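Local coordinates for erythromycin C-12 hydroxylase (Saccharopolyspora erythraea, PDB 2JJN), which hydroxylates the macrolactone ring of erythromycin D at C-12 to give erythromycin C, as a heme-dependent cytochrome P450 monooxygenase, at residues V62-V76 with Q290-A302. The protein carries 2 engineered substitutions. Residues are numbered along the deposited sequence; the frame is centred on the assembly and turned at random.
Sequences VLRDTATFSSDPTRV and QMQRTTTKATEVA. With HEM (protoporphyrin IX containing Fe), chain B.
The guanidinium of Arg293 lies between Ser71 and Leu63: Ser71 OG sits over the centre of one face, 3.3 Å above the plane, and Leu63 CD2 covers the opposite face nearer the rim. At its edge the group turns to one heme propionate. NH2 reaches HEM O1A at 2.8 Å with an almost straight bond (176°), while NH1 is shared between HEM O2A and Gln292 O. Water 1 accepts from NE in the guanidinium plane and lies within hydrogen-bonding distance of Val62 O and Phe69 O; water 2 links NH2 to Leu63 O. With propionate, Gln292 O and two waters as partners of its N-H groups, the guanidinium is held against rotation, a clear case of a P450 arginine anchoring a propionate. The Phe69 ring has Val62 CG1 over one face and Thr68 CG2 over the other, both displaced toward the rim, and obliquely meets methyls of Thr295, Thr299 and Val301. Thr296 CG2 lies 3.7 Å above the centre of the Arg75 guanidinium, whose edge takes waters 5 and 6.

Two backbone bonds pair Ser70 with Thr294, and Thr296 N adds a third to Thr68 O. With OG1 between its backbone N and carbonyl carbon (chi1 62°), Thr296 bonds Ala67 O in the carbonyl plane at 2.6 Å. Thr294 OG1 instead approaches Asp72 O from above that carbonyl's plane.

Asp91 binds both Ser70 OG and Ser71 N, and His95, Arg99 and His351 also hydrogen-bond the heme. Strand 69-70, just after helix 56-64, forms an outermost strand of the mixed sheet, antiparallel to strand 290-295, which pairs on its other side with strand 311-315.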
loop_
_atom_site.group_PDB
_atom_site.type_symbol
_atom_site.label_atom_id
_atom_site.label_comp_id
_atom_site.label_asym_id
_atom_site.label_seq_id
_atom_site.Cartn_x
_atom_site.Cartn_y
_atom_site.Cartn_z
ATOM N N VAL A 62 -8.000 -15.273 9.111
ATOM C CA VAL A 62 -8.882 -14.124 9.232
ATOM C C VAL A 62 -9.160 -13.561 7.846
ATOM O O VAL A 62 -10.317 -13.313 7.523
ATOM C CB VAL A 62 -8.280 -13.049 10.137
ATOM C CG1 VAL A 62 -9.068 -11.711 10.031
ATOM C CG2 VAL A 62 -8.276 -13.572 11.583
ATOM N N LEU A 63 -8.102 -13.342 7.075
ATOM C CA LEU A 63 -8.294 -12.776 5.730
ATOM C C LEU A 63 -9.056 -13.676 4.796
ATOM O O LEU A 63 -9.811 -13.182 3.914
ATOM C CB LEU A 63 -6.956 -12.356 5.098
ATOM C CG LEU A 63 -6.181 -11.301 5.888
ATOM C CD1 LEU A 63 -4.762 -11.005 5.334
ATOM C CD2 LEU A 63 -7.026 -10.013 6.010
ATOM N N ARG A 64 -8.953 -14.990 4.950
ATOM C CA ARG A 64 -9.693 -15.869 4.044
ATOM C C ARG A 64 -11.187 -15.863 4.271
ATOM O O ARG A 64 -11.975 -15.985 3.314
ATOM C CB ARG A 64 -9.183 -17.302 4.210
ATOM C CG ARG A 64 -9.622 -18.172 3.104
ATOM C CD ARG A 64 -9.987 -19.524 3.593
ATOM N NE ARG A 64 -11.094 -19.543 4.554
ATOM C CZ ARG A 64 -12.388 -19.416 4.250
ATOM N NH1 ARG A 64 -12.800 -19.244 2.990
ATOM N NH2 ARG A 64 -13.283 -19.463 5.225
ATOM N N ASP A 65 -11.603 -15.782 5.536
ATOM C CA ASP A 65 -12.977 -16.019 5.863
ATOM C C ASP A 65 -13.755 -14.716 5.833
ATOM O O ASP A 65 -13.890 -14.051 6.844
ATOM C CB ASP A 65 -13.027 -16.696 7.226
ATOM C CG ASP A 65 -14.433 -17.076 7.653
ATOM O OD1 ASP A 65 -15.456 -16.752 6.955
ATOM O OD2 ASP A 65 -14.488 -17.634 8.783
ATOM N N THR A 66 -14.309 -14.379 4.673
ATOM C CA THR A 66 -15.023 -13.126 4.480
ATOM C C THR A 66 -16.390 -13.117 5.184
ATOM O O THR A 66 -16.911 -12.036 5.566
ATOM C CB THR A 66 -15.214 -12.784 2.981
ATOM O OG1 THR A 66 -15.962 -13.825 2.362
ATOM C CG2 THR A 66 -13.851 -12.552 2.290
ATOM N N ALA A 67 -16.997 -14.304 5.345
ATOM C CA ALA A 67 -18.291 -14.396 5.996
ATOM C C ALA A 67 -18.221 -14.031 7.467
ATOM O O ALA A 67 -19.078 -13.307 7.976
ATOM C CB ALA A 67 -18.849 -15.824 5.845
ATOM N N THR A 68 -17.150 -14.482 8.125
ATOM C CA THR A 68 -16.941 -14.150 9.536
ATOM C C THR A 68 -16.281 -12.789 9.732
ATOM O O THR A 68 -16.623 -12.045 10.642
ATOM C CB THR A 68 -16.021 -15.184 10.206
ATOM O OG1 THR A 68 -16.551 -16.495 9.977
ATOM C CG2 THR A 68 -15.848 -14.932 11.740
ATOM N N PHE A 69 -15.288 -12.503 8.885
ATOM C CA PHE A 69 -14.489 -11.314 9.023
ATOM C C PHE A 69 -14.763 -10.378 7.862
ATOM O O PHE A 69 -14.130 -10.455 6.823
ATOM C CB PHE A 69 -12.992 -11.677 9.106
ATOM C CG PHE A 69 -12.677 -12.542 10.305
ATOM C CD1 PHE A 69 -12.522 -13.904 10.119
ATOM C CD2 PHE A 69 -12.562 -11.984 11.588
ATOM C CE1 PHE A 69 -12.237 -14.770 11.227
ATOM C CE2 PHE A 69 -12.273 -12.834 12.735
ATOM C CZ PHE A 69 -12.095 -14.208 12.522
ATOM N N SER A 70 -15.726 -9.506 8.098
ATOM C CA SER A 70 -16.175 -8.550 7.074
ATOM C C SER A 70 -15.161 -7.453 6.791
ATOM O O SER A 70 -14.406 -7.055 7.686
ATOM C CB SER A 70 -17.520 -7.956 7.518
ATOM O OG SER A 70 -17.843 -6.834 6.677
ATOM N N SER A 71 -15.134 -6.957 5.537
ATOM C CA SER A 71 -14.296 -5.849 5.189
ATOM C C SER A 71 -14.994 -4.522 5.327
ATOM O O SER A 71 -14.396 -3.495 5.048
ATOM C CB SER A 71 -13.762 -5.988 3.754
ATOM O OG SER A 71 -12.778 -6.988 3.718
ATOM N N ASP A 72 -16.243 -4.546 5.764
ATOM C CA ASP A 72 -17.018 -3.328 5.919
ATOM C C ASP A 72 -16.743 -2.774 7.323
ATOM O O ASP A 72 -17.255 -3.338 8.293
ATOM C CB ASP A 72 -18.476 -3.684 5.705
ATOM C CG ASP A 72 -19.406 -2.476 5.809
ATOM O OD1 ASP A 72 -20.616 -2.709 5.713
ATOM O OD2 ASP A 72 -18.897 -1.362 6.031
ATOM N N PRO A 73 -15.938 -1.692 7.448
ATOM C CA PRO A 73 -15.621 -1.226 8.816
ATOM C C PRO A 73 -16.785 -0.520 9.453
ATOM O O PRO A 73 -16.766 -0.342 10.687
ATOM C CB PRO A 73 -14.508 -0.191 8.622
ATOM C CG PRO A 73 -14.658 0.290 7.203
ATOM C CD PRO A 73 -15.315 -0.834 6.412
ATOM N N THR A 74 -17.764 -0.118 8.633
ATOM C CA THR A 74 -18.860 0.752 9.074
ATOM C C THR A 74 -19.788 -0.013 10.022
ATOM O O THR A 74 -20.517 0.591 10.823
ATOM C CB THR A 74 -19.687 1.414 7.880
ATOM O OG1 THR A 74 -20.532 0.459 7.215
ATOM C CG2 THR A 74 -18.776 2.078 6.851
ATOM N N ARG A 75 -19.717 -1.345 9.943
ATOM C CA ARG A 75 -20.495 -2.210 10.823
ATOM C C ARG A 75 -20.293 -1.852 12.310
ATOM O O ARG A 75 -21.233 -1.982 13.131
ATOM C CB ARG A 75 -20.117 -3.677 10.567
ATOM C CG ARG A 75 -20.510 -4.200 9.157
ATOM C CD ARG A 75 -20.239 -5.718 8.957
ATOM N NE ARG A 75 -21.099 -6.540 9.824
ATOM C CZ ARG A 75 -22.048 -7.379 9.397
ATOM N NH1 ARG A 75 -22.306 -7.541 8.099
ATOM N NH2 ARG A 75 -22.753 -8.075 10.284
ATOM N N VAL A 76 -19.085 -1.393 12.651
ATOM C CA VAL A 76 -18.723 -1.097 14.046
ATOM C C VAL A 76 -18.508 0.418 14.311
ATOM O O VAL A 76 -17.996 0.817 15.369
ATOM C CB VAL A 76 -17.454 -1.928 14.482
ATOM C CG1 VAL A 76 -17.758 -3.416 14.393
ATOM C CG2 VAL A 76 -16.278 -1.600 13.589
ATOM N N GLN A 290 -0.727 -3.685 8.546
ATOM C CA GLN A 290 -1.964 -4.208 9.143
ATOM C C GLN A 290 -3.153 -3.957 8.245
ATOM O O GLN A 290 -3.166 -2.990 7.461
ATOM C CB GLN A 290 -2.184 -3.544 10.516
ATOM C CG GLN A 290 -2.245 -2.021 10.460
ATOM C CD GLN A 290 -2.315 -1.315 11.805
ATOM O OE1 GLN A 290 -1.963 -1.869 12.852
ATOM N NE2 GLN A 290 -2.814 -0.083 11.785
ATOM N N MET A 291 -4.153 -4.843 8.343
ATOM C CA MET A 291 -5.445 -4.668 7.668
ATOM C C MET A 291 -6.545 -4.845 8.681
ATOM O O MET A 291 -6.319 -5.483 9.664
ATOM C CB MET A 291 -5.665 -5.672 6.509
ATOM C CG MET A 291 -4.901 -5.282 5.280
ATOM S SD MET A 291 -3.584 -6.428 5.377
ATOM C CE MET A 291 -4.327 -7.790 4.491
ATOM N N GLN A 292 -7.713 -4.266 8.422
ATOM C CA GLN A 292 -8.819 -4.320 9.373
ATOM C C GLN A 292 -9.974 -5.105 8.839
ATOM O O GLN A 292 -10.269 -5.072 7.626
ATOM C CB GLN A 292 -9.333 -2.895 9.719
ATOM C CG GLN A 292 -8.319 -2.193 10.674
ATOM C CD GLN A 292 -7.139 -1.579 9.932
ATOM O OE1 GLN A 292 -5.958 -1.758 10.295
ATOM N NE2 GLN A 292 -7.453 -0.838 8.889
ATOM N N ARG A 293 -10.591 -5.847 9.753
ATOM C CA ARG A 293 -11.858 -6.602 9.494
ATOM C C ARG A 293 -12.835 -6.343 10.635
ATOM O O ARG A 293 -12.449 -5.818 11.678
ATOM C CB ARG A 293 -11.597 -8.115 9.333
ATOM C CG ARG A 293 -10.629 -8.449 8.210
ATOM C CD ARG A 293 -11.312 -8.112 6.856
ATOM N NE ARG A 293 -10.586 -8.662 5.699
ATOM C CZ ARG A 293 -9.746 -7.960 4.936
ATOM N NH1 ARG A 293 -9.407 -6.702 5.234
ATOM N NH2 ARG A 293 -9.254 -8.518 3.835
ATOM N N THR A 294 -14.099 -6.718 10.431
ATOM C CA THR A 294 -15.062 -6.646 11.545
ATOM C C THR A 294 -15.749 -8.001 11.668
ATOM O O THR A 294 -16.168 -8.565 10.675
ATOM C CB THR A 294 -16.083 -5.537 11.313
ATOM O OG1 THR A 294 -16.721 -5.727 10.048
ATOM C CG2 THR A 294 -15.407 -4.185 11.373
ATOM N N THR A 295 -15.856 -8.547 12.877
ATOM C CA THR A 295 -16.517 -9.847 13.001
ATOM C C THR A 295 -18.030 -9.699 12.809
ATOM O O THR A 295 -18.655 -8.749 13.306
ATOM C CB THR A 295 -16.277 -10.478 14.382
ATOM O OG1 THR A 295 -16.670 -9.557 15.390
ATOM C CG2 THR A 295 -14.780 -10.759 14.560
ATOM N N THR A 296 -18.593 -10.659 12.108
ATOM C CA THR A 296 -20.055 -10.647 11.871
ATOM C C THR A 296 -20.802 -11.526 12.874
ATOM O O THR A 296 -22.034 -11.550 12.875
ATOM C CB THR A 296 -20.390 -11.150 10.465
ATOM O OG1 THR A 296 -19.965 -12.510 10.289
ATOM C CG2 THR A 296 -19.653 -10.255 9.461
ATOM N N LYS A 297 -20.035 -12.269 13.657
ATOM C CA LYS A 297 -20.544 -13.235 14.627
ATOM C C LYS A 297 -19.442 -13.603 15.590
ATOM O O LYS A 297 -18.270 -13.366 15.321
ATOM C CB LYS A 297 -21.035 -14.504 13.917
ATOM C CG LYS A 297 -19.981 -15.168 13.025
ATOM C CD LYS A 297 -20.580 -16.334 12.273
ATOM C CE LYS A 297 -19.496 -17.195 11.676
ATOM N NZ LYS A 297 -19.991 -18.614 11.483
ATOM N N ALA A 298 -19.825 -14.256 16.703
ATOM C CA ALA A 298 -18.826 -14.799 17.603
ATOM C C ALA A 298 -17.932 -15.775 16.872
ATOM O O ALA A 298 -18.426 -16.632 16.129
ATOM C CB ALA A 298 -19.507 -15.475 18.809
ATOM N N THR A 299 -16.606 -15.697 17.091
ATOM C CA THR A 299 -15.681 -16.600 16.418
ATOM C C THR A 299 -14.451 -16.796 17.293
ATOM O O THR A 299 -14.364 -16.184 18.356
ATOM C CB THR A 299 -15.337 -16.021 15.045
ATOM O OG1 THR A 299 -14.604 -16.981 14.285
ATOM C CG2 THR A 299 -14.528 -14.727 15.212
ATOM N N GLU A 300 -13.595 -17.730 16.926
ATOM C CA GLU A 300 -12.357 -17.949 17.654
ATOM C C GLU A 300 -11.191 -17.970 16.693
ATOM O O GLU A 300 -11.312 -18.482 15.563
ATOM C CB GLU A 300 -12.433 -19.249 18.455
ATOM C CG GLU A 300 -13.682 -19.491 19.332
ATOM C CD GLU A 300 -14.942 -19.967 18.557
ATOM O OE1 GLU A 300 -14.876 -20.969 17.803
ATOM O OE2 GLU A 300 -16.019 -19.342 18.707
ATOM N N VAL A 301 -10.073 -17.415 17.147
ATOM C CA VAL A 301 -8.814 -17.512 16.435
ATOM C C VAL A 301 -7.805 -18.084 17.402
ATOM O O VAL A 301 -7.635 -17.552 18.479
ATOM C CB VAL A 301 -8.359 -16.120 15.940
ATOM C CG1 VAL A 301 -7.026 -16.228 15.242
ATOM C CG2 VAL A 301 -9.379 -15.557 14.936
ATOM N N ALA A 302 -7.146 -19.195 17.044
ATOM C CA ALA A 302 -6.161 -19.773 17.922
ATOM C C ALA A 302 -6.753 -20.129 19.297
ATOM O O ALA A 302 -6.055 -20.034 20.306
ATOM C CB ALA A 302 -4.917 -18.867 18.094
HETATM C CHA HEM B . -5.923 -4.180 -2.075
HETATM C CHB HEM B . -1.306 -3.643 -0.589
HETATM C CHC HEM B . -0.325 -1.163 -4.635
HETATM C CHD HEM B . -5.068 -1.002 -5.706
HETATM C C1A HEM B . -4.729 -4.284 -1.391
HETATM C C2A HEM B . -4.554 -5.030 -0.140
HETATM C C3A HEM B . -3.294 -4.871 0.276
HETATM C C4A HEM B . -2.618 -4.018 -0.681
HETATM C CMA HEM B . -2.652 -5.443 1.559
HETATM C CAA HEM B . -5.634 -5.881 0.554
HETATM C CBA HEM B . -6.550 -5.031 1.415
HETATM C CGA HEM B . -7.454 -5.878 2.313
HETATM O O1A HEM B . -7.384 -7.138 2.256
HETATM O O2A HEM B . -8.276 -5.246 3.048
HETATM C C1B HEM B . -0.635 -2.924 -1.579
HETATM C C2B HEM B . 0.780 -2.651 -1.585
HETATM C C3B HEM B . 1.059 -1.966 -2.718
HETATM C C4B HEM B . -0.207 -1.809 -3.423
HETATM C CMB HEM B . 1.677 -3.140 -0.429
HETATM C CAB HEM B . 2.381 -1.376 -3.249
HETATM C CBB HEM B . 3.497 -1.988 -3.019
HETATM C C1C HEM B . -1.521 -0.903 -5.270
HETATM C C2C HEM B . -1.660 -0.156 -6.510
HETATM C C3C HEM B . -2.976 -0.109 -6.807
HETATM C C4C HEM B . -3.704 -0.842 -5.770
HETATM C CMC HEM B . -0.447 0.435 -7.277
HETATM C CAC HEM B . -3.692 0.589 -7.979
HETATM C CBC HEM B . -3.204 0.613 -9.219
HETATM C C1D HEM B . -5.685 -1.818 -4.807
HETATM C C2D HEM B . -7.097 -2.026 -4.795
HETATM C C3D HEM B . -7.360 -3.011 -3.702
HETATM C C4D HEM B . -6.081 -3.310 -3.129
HETATM C CMD HEM B . -8.157 -1.366 -5.728
HETATM C CAD HEM B . -8.716 -3.575 -3.244
HETATM C CBD HEM B . -9.037 -4.905 -3.954
HETATM C CGD HEM B . -10.302 -5.489 -3.404
HETATM O O1D HEM B . -10.792 -5.050 -2.350
HETATM O O2D HEM B . -10.826 -6.420 -4.052
HETATM N NA HEM B . -3.500 -3.685 -1.718
HETATM N NB HEM B . -1.246 -2.361 -2.696
HETATM N NC HEM B . -2.788 -1.270 -4.860
HETATM N ND HEM B . -5.097 -2.604 -3.795
HETATM FE FE HEM B . -3.118 -2.618 -3.337
HETATM O O HOH W 1 -11.559 -11.436 5.997
HETATM O O HOH W 2 -10.998 -10.776 3.182
HETATM O O HOH W 3 -16.363 -18.165 12.619
HETATM O O HOH W 4 -12.002 -3.184 7.015
HETATM O O HOH W 5 -20.375 -6.798 12.240
HETATM O O HOH W 6 -23.047 -8.841 13.069
HETATM O O HOH W 7 -3.468 -0.845 -2.053
#